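Local structure of alginate lyase, family PL7 (Zobellia galactanivorans, 4BE3) at residues W14-G19 / E25-Y30; D33-V38 / T64-G69. The protein degrades the brown-algal polysaccharide alginate as an exolytic lyase of family PL7, probably cleaving the chain by beta-elimination. All coordinates share one frame; numbering follows the deposited sequence. Where two conformers were deposited one is given.

Contact 1 of 2, residues W14-G19 / E25-Y30; sequences WKILLG and EDLVNY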
loop_
_atom_site.group_PDB
_atom_site.type_symbol
_atom_site.label_atom_id
_atom_site.label_comp_id
_atom_site.label_asym_id
_atom_site.label_seq_id
_atom_site.Cartn_x
_atom_site.Cartn_y
_atom_site.Cartn_z
ATOM N N TRP A 14 11.600 2.839 6.019
ATOM C CA TRP A 14 12.183 4.056 5.404
ATOM C C TRP A 14 13.560 3.883 4.822
ATOM O O TRP A 14 14.354 3.084 5.424
ATOM C CB TRP A 14 12.346 5.120 6.469
ATOM C CG TRP A 14 11.039 5.520 7.160
ATOM C CD1 TRP A 14 10.613 5.127 8.421
ATOM C CD2 TRP A 14 10.103 6.590 6.736
ATOM N NE1 TRP A 14 9.479 5.804 8.781
ATOM C CE2 TRP A 14 9.105 6.689 7.758
ATOM C CE3 TRP A 14 10.006 7.406 5.587
ATOM C CZ2 TRP A 14 8.056 7.687 7.741
ATOM C CZ3 TRP A 14 8.929 8.343 5.527
ATOM C CH2 TRP A 14 7.972 8.458 6.583
ATOM N N LYS A 15 13.941 4.637 3.746
ATOM C CA LYS A 15 15.318 4.756 3.311
ATOM C C LYS A 15 15.676 6.242 3.609
ATOM O O LYS A 15 14.731 7.048 3.997
ATOM C CB LYS A 15 15.444 4.516 1.833
ATOM C CG LYS A 15 14.653 5.516 0.990
ATOM C CD LYS A 15 14.632 5.152 -0.479
ATOM C CE LYS A 15 13.706 3.936 -0.702
ATOM N NZ LYS A 15 13.401 3.935 -2.184
ATOM N N ILE A 16 16.942 6.576 3.502
ATOM C CA ILE A 16 17.305 7.997 3.770
ATOM C C ILE A 16 18.200 8.530 2.663
ATOM O O ILE A 16 18.964 7.738 2.017
ATOM C CB ILE A 16 17.949 8.137 5.222
ATOM C CG1 ILE A 16 17.900 9.626 5.779
ATOM C CG2 ILE A 16 19.424 7.703 5.205
ATOM C CD1 ILE A 16 18.170 9.753 7.247
ATOM N N LEU A 17 18.132 9.875 2.463
ATOM C CA LEU A 17 19.216 10.570 1.733
ATOM C C LEU A 17 19.757 11.567 2.795
ATOM O O LEU A 17 18.928 12.323 3.410
ATOM C CB LEU A 17 18.622 11.289 0.514
ATOM C CG LEU A 17 19.586 12.348 -0.124
ATOM C CD1 LEU A 17 20.895 11.554 -0.540
ATOM C CD2 LEU A 17 18.797 12.854 -1.297
ATOM N N LEU A 18 21.077 11.701 2.980
ATOM C CA LEU A 18 21.673 12.694 3.895
ATOM C C LEU A 18 22.121 13.906 3.160
ATOM O O LEU A 18 22.289 13.852 1.894
ATOM C CB LEU A 18 22.929 12.087 4.564
ATOM C CG LEU A 18 22.674 10.702 5.243
ATOM C CD1 LEU A 18 24.057 10.330 5.865
ATOM C CD2 LEU A 18 21.601 10.702 6.364
ATOM N N GLY A 19 22.445 14.946 3.928
ATOM C CA GLY A 19 22.847 16.262 3.355
ATOM C C GLY A 19 24.163 16.138 2.584
ATOM O O GLY A 19 24.445 16.999 1.755
ATOM N N GLU A 25 19.646 2.402 2.481
ATOM C CA GLU A 25 18.321 1.791 2.348
ATOM C C GLU A 25 17.964 1.087 3.660
ATOM O O GLU A 25 16.786 0.904 3.981
ATOM C CB GLU A 25 18.407 0.813 1.161
ATOM C CG GLU A 25 17.103 0.139 0.825
ATOM C CD GLU A 25 16.193 1.020 -0.090
ATOM O OE1 GLU A 25 16.742 1.958 -0.773
ATOM O OE2 GLU A 25 14.938 0.702 -0.159
ATOM N N ASP A 26 18.970 0.550 4.354
ATOM C CA ASP A 26 18.740 -0.234 5.622
ATOM C C ASP A 26 19.093 0.602 6.802
ATOM O O ASP A 26 20.269 0.864 7.076
ATOM C CB ASP A 26 19.601 -1.550 5.793
ATOM C CG ASP A 26 19.279 -2.319 7.140
ATOM O OD1 ASP A 26 18.227 -2.086 7.876
ATOM O OD2 ASP A 26 20.099 -3.237 7.454
ATOM N N LEU A 27 18.081 1.077 7.527
ATOM C CA LEU A 27 18.371 2.172 8.525
ATOM C C LEU A 27 18.336 1.680 9.888
ATOM O O LEU A 27 18.542 2.377 10.873
ATOM C CB LEU A 27 17.296 3.378 8.364
ATOM C CG LEU A 27 17.385 4.087 7.015
ATOM C CD1 LEU A 27 16.252 5.153 7.053
ATOM C CD2 LEU A 27 18.765 4.660 6.821
ATOM N N VAL A 28 18.127 0.352 10.012
ATOM C CA VAL A 28 18.276 -0.195 11.368
ATOM C C VAL A 28 19.716 -0.111 11.850
ATOM O O VAL A 28 20.715 -0.558 11.060
ATOM C CB VAL A 28 17.715 -1.652 11.460
ATOM C CG1 VAL A 28 18.064 -2.249 12.833
ATOM C CG2 VAL A 28 16.169 -1.632 11.356
ATOM N N ASN A 29 19.916 0.394 13.095
ATOM C CA ASN A 29 21.266 0.645 13.607
ATOM C C ASN A 29 22.137 1.422 12.652
ATOM O O ASN A 29 23.281 1.008 12.342
ATOM C CB ASN A 29 21.939 -0.667 13.986
ATOM C CG ASN A 29 21.155 -1.374 15.071
ATOM O OD1 ASN A 29 20.554 -0.676 15.932
ATOM N ND2 ASN A 29 21.085 -2.743 15.039
ATOM N N TYR A 30 21.623 2.578 12.177
ATOM C CA TYR A 30 22.415 3.432 11.282
ATOM C C TYR A 30 22.372 4.811 11.770
ATOM O O TYR A 30 21.268 5.270 12.109
ATOM C CB TYR A 30 21.831 3.351 9.920
ATOM C CG TYR A 30 22.581 4.292 8.964
ATOM C CD1 TYR A 30 23.801 3.944 8.463
ATOM C CD2 TYR A 30 22.037 5.577 8.648
ATOM C CE1 TYR A 30 24.536 4.787 7.585
ATOM C CE2 TYR A 30 22.705 6.382 7.748
ATOM C CZ TYR A 30 23.951 5.992 7.241
ATOM O OH TYR A 30 24.626 6.835 6.402
HETATM O O HOH W 1 15.427 0.950 6.558
#
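Leu-27 reaches from the loop at 25-30 onto the start of strand 14-17, packing against three consecutive residues. Its CB sits 4.2 Å from Trp-14 O, and CG moves in to 3.6 Å from the same oxygen. From there the two methyls part. CD1, anti to CA (chi2 178°), runs on across the Trp-14 carbonyl, 3.2 Å from Trp-14 O, and also touches Trp-14 CB and the carbonyl carbon of Lys-15. CD2 turns to Ile-16, meeting Ile-16 CG2 at 3.5 Å, with the two side chains crossing at about a right angle. Beyond it, Tyr-30 and Leu-18 come from opposite directions, Tyr-30 OH lying 3.6 Å from Leu-18 CD1.

No direct hydrogen bond joins the segments. A water bridges them instead: it accepts from Leu-27 N at 2.8 Å and has Trp-14 O and Glu-25 O within donating distance, though its protons may be shared with other acceptors. On the outer side, Lys-15 and Glu-25 run side by side in the same direction, and the Lys-15 CE methylene rather than the amine lies nearest the carboxylate. Lys-15 NZ stays 4.1 Å from Glu-25 OE2, too far for a salt bridge.

The loop leaving the 14-17/23-24 hairpin is therefore held to the strand by aliphatic packing and one shared water, and the Lys-15/Glu-25 pair probably adds only a diffuse attraction on the solvent side.

Contact 2 of 2, residues D33-V38 / T64-G69; sequences DDFFYV and TRTELG. With SRT (S,R meso-tartaric acid), chain C.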
loop_
_atom_site.group_PDB
_atom_site.type_symbol
_atom_site.label_atom_id
_atom_site.label_comp_id
_atom_site.label_asym_id
_atom_site.label_seq_id
_atom_site.Cartn_x
_atom_site.Cartn_y
_atom_site.Cartn_z
ATOM N N ASP A 33 27.019 11.032 12.151
ATOM C CA ASP A 33 27.243 12.252 12.881
ATOM C C ASP A 33 27.003 13.485 11.963
ATOM O O ASP A 33 27.355 13.473 10.736
ATOM C CB ASP A 33 28.741 12.379 13.257
ATOM C CG ASP A 33 29.155 11.392 14.360
ATOM O OD1 ASP A 33 28.347 10.743 14.975
ATOM O OD2 ASP A 33 30.357 11.380 14.625
ATOM N N ASP A 34 26.451 14.518 12.595
ATOM C CA ASP A 34 26.098 15.801 11.860
ATOM C C ASP A 34 24.970 15.698 10.848
ATOM O O ASP A 34 24.743 16.731 10.182
ATOM C CB ASP A 34 27.290 16.338 11.076
ATOM C CG ASP A 34 28.387 16.883 11.978
ATOM O OD1 ASP A 34 28.170 17.037 13.247
ATOM O OD2 ASP A 34 29.462 17.108 11.362
ATOM N N PHE A 35 24.328 14.536 10.654
ATOM C CA PHE A 35 23.200 14.479 9.695
ATOM C C PHE A 35 22.037 13.787 10.335
ATOM O O PHE A 35 20.924 14.249 10.244
ATOM C CB PHE A 35 23.576 13.727 8.428
ATOM C CG PHE A 35 24.689 14.459 7.650
ATOM C CD1 PHE A 35 24.406 15.585 6.903
ATOM C CD2 PHE A 35 25.997 13.988 7.716
ATOM C CE1 PHE A 35 25.457 16.258 6.219
ATOM C CE2 PHE A 35 27.040 14.657 7.047
ATOM C CZ PHE A 35 26.774 15.777 6.314
ATOM N N PHE A 36 22.276 12.578 10.901
ATOM C CA PHE A 36 21.091 11.714 11.194
ATOM C C PHE A 36 21.462 10.935 12.422
ATOM O O PHE A 36 22.360 10.045 12.333
ATOM C CB PHE A 36 20.802 10.745 10.065
ATOM C CG PHE A 36 19.646 9.745 10.362
ATOM C CD1 PHE A 36 18.326 10.170 10.723
ATOM C CD2 PHE A 36 19.932 8.356 10.305
ATOM C CE1 PHE A 36 17.312 9.206 10.944
ATOM C CE2 PHE A 36 18.918 7.414 10.516
ATOM C CZ PHE A 36 17.672 7.831 10.895
ATOM N N TYR A 37 20.951 11.349 13.569
ATOM C CA TYR A 37 21.530 10.809 14.846
ATOM C C TYR A 37 20.538 11.082 15.939
ATOM O O TYR A 37 19.527 11.701 15.734
ATOM C CB TYR A 37 22.867 11.415 15.262
ATOM C CG TYR A 37 22.870 12.948 15.282
ATOM C CD1 TYR A 37 23.182 13.649 14.090
ATOM C CD2 TYR A 37 22.576 13.664 16.440
ATOM C CE1 TYR A 37 23.219 15.070 14.106
ATOM C CE2 TYR A 37 22.636 15.060 16.459
ATOM C CZ TYR A 37 22.943 15.736 15.302
ATOM O OH TYR A 37 22.961 17.156 15.349
ATOM N N VAL A 38 20.809 10.578 17.122
ATOM C CA VAL A 38 19.850 10.701 18.251
ATOM C C VAL A 38 20.418 11.748 19.192
ATOM O O VAL A 38 21.655 11.785 19.409
ATOM C CB VAL A 38 19.699 9.368 19.068
ATOM C CG1 VAL A 38 18.858 9.665 20.308
ATOM C CG2 VAL A 38 18.990 8.336 18.133
ATOM N N THR A 64 19.125 20.787 -0.473
ATOM C CA THR A 64 19.785 19.704 0.209
ATOM C C THR A 64 18.871 19.179 1.288
ATOM O O THR A 64 17.961 19.933 1.831
ATOM C CB THR A 64 21.027 20.321 0.863
ATOM O OG1 THR A 64 21.855 20.813 -0.256
ATOM C CG2 THR A 64 21.808 19.245 1.662
ATOM N N ARG A 65 18.961 17.855 1.551
ATOM C CA ARG A 65 18.027 17.341 2.622
ATOM C C ARG A 65 18.788 16.280 3.448
ATOM O O ARG A 65 19.733 15.680 2.921
ATOM C CB ARG A 65 16.782 16.688 1.966
ATOM C CG ARG A 65 17.084 15.339 1.266
ATOM C CD ARG A 65 15.906 14.900 0.392
ATOM N NE ARG A 65 15.903 15.705 -0.874
ATOM C CZ ARG A 65 14.794 15.990 -1.520
ATOM N NH1 ARG A 65 13.589 15.753 -0.907
ATOM N NH2 ARG A 65 14.819 16.523 -2.738
ATOM N N THR A 66 18.332 16.076 4.677
ATOM C CA THR A 66 18.611 14.783 5.381
ATOM C C THR A 66 17.218 14.303 5.656
ATOM O O THR A 66 16.485 14.947 6.516
ATOM C CB THR A 66 19.345 15.051 6.658
ATOM O OG1 THR A 66 20.654 15.562 6.328
ATOM C CG2 THR A 66 19.504 13.702 7.416
ATOM N N GLU A 67 16.711 13.295 4.899
ATOM C CA GLU A 67 15.217 13.110 4.982
ATOM C C GLU A 67 14.963 11.600 4.660
ATOM O O GLU A 67 15.587 11.038 3.694
ATOM C CB GLU A 67 14.610 13.986 3.828
ATOM C CG GLU A 67 13.076 14.058 3.922
ATOM C CD GLU A 67 12.469 14.865 2.797
ATOM O OE1 GLU A 67 12.956 14.787 1.611
ATOM O OE2 GLU A 67 11.446 15.509 3.105
ATOM N N LEU A 68 13.993 11.083 5.366
ATOM C CA LEU A 68 13.542 9.649 5.082
ATOM C C LEU A 68 12.630 9.618 3.896
ATOM O O LEU A 68 11.826 10.590 3.712
ATOM C CB LEU A 68 12.751 9.236 6.291
ATOM C CG LEU A 68 13.440 9.324 7.603
ATOM C CD1 LEU A 68 12.441 8.719 8.641
ATOM C CD2 LEU A 68 14.711 8.414 7.615
ATOM N N GLY A 69 12.567 8.513 3.131
ATOM C CA GLY A 69 11.541 8.348 2.108
ATOM C C GLY A 69 10.918 6.970 2.409
ATOM O O GLY A 69 11.662 5.973 2.711
HETATM O O1 SRT C . 12.983 13.847 -4.785
HETATM O O11 SRT C . 11.936 13.431 -2.773
HETATM C C1 SRT C . 12.723 13.224 -3.719
HETATM C C2 SRT C . 13.500 12.033 -3.274
HETATM O O2 SRT C . 12.777 10.881 -2.785
HETATM C C3 SRT C . 14.985 12.033 -3.530
HETATM O O3 SRT C . 15.192 12.711 -2.364
HETATM C C4 SRT C . 15.686 10.757 -3.674
HETATM O O4 SRT C . 16.400 10.309 -2.784
HETATM O O41 SRT C . 15.446 10.034 -4.640
#
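Thr-66 faces Phe-35 and Phe-36 between the two facing sheets of the PL7 beta-jelly roll, with Phe-35 just before strand 36-41. A chi1 of -67° puts Thr-66 CG2 anti to the backbone N and OG1 anti to the carbonyl carbon: the methyl presses on Phe-35 O at 3.2 Å and also approaches Phe-36 CB, while Thr-66 OG1 comes to the edge of the Phe-35 ring, 3.8 Å from CD1, its hydrogen bond going to Lys-50 O. Phe-36 CG is anti to the backbone N (chi1 175°), which brings Phe-36 CE1 to 4.3 Å from Leu-68 CD2.

The alternate residues of 65-69 serve the other surface. Arg-65 NH1 donates to Glu-67 OE1 at 2.8 Å, with the carboxylate oxygen in the guanidinium plane. Glu-67 OE1 also bridges to Lys-257. Tartrate O3 lies over the centre of one guanidinium face, 3.3 Å above the plane. A leucine in place of Arg-65 would probably leave Glu-67 without one of its two basic partners and the tartrate without the cationic surface beneath O3.

This Arg-Thr-Glu-Leu strand matches a PL7 signature sequence. Its alternation gives a largely apolar inner side and a charged pocket side, where Arg-65, paired with Glu-67, meets the tartrate, consistent with binding an acidic sugar.

Overall arrangement
The two contacts meet along neighbouring antiparallel strands, 14-17 and 65-70, joined by backbone bonds such as Lys-15 O to Gly-69 N and Leu-17 O to Glu-67 N; their centres are about 8 Å apart. Contact 1 is partly buried and lies toward the margin of the sheet, relying on aliphatic packing, a water and a loose pair of charges. Contact 2 is buried and joins the facing sheets of a beta sandwich; its packing between the sheets is Phe, Thr and Leu side chains, while the charged Arg-65/Glu-67 pair lies on the pocket side of the strand. Ile-16 and Leu-18 of contact 1 pack on Phe-36 of contact 2, so the two share one apolar layer. The tartrate pocket draws on both strands, through Leu-17 and Arg-65.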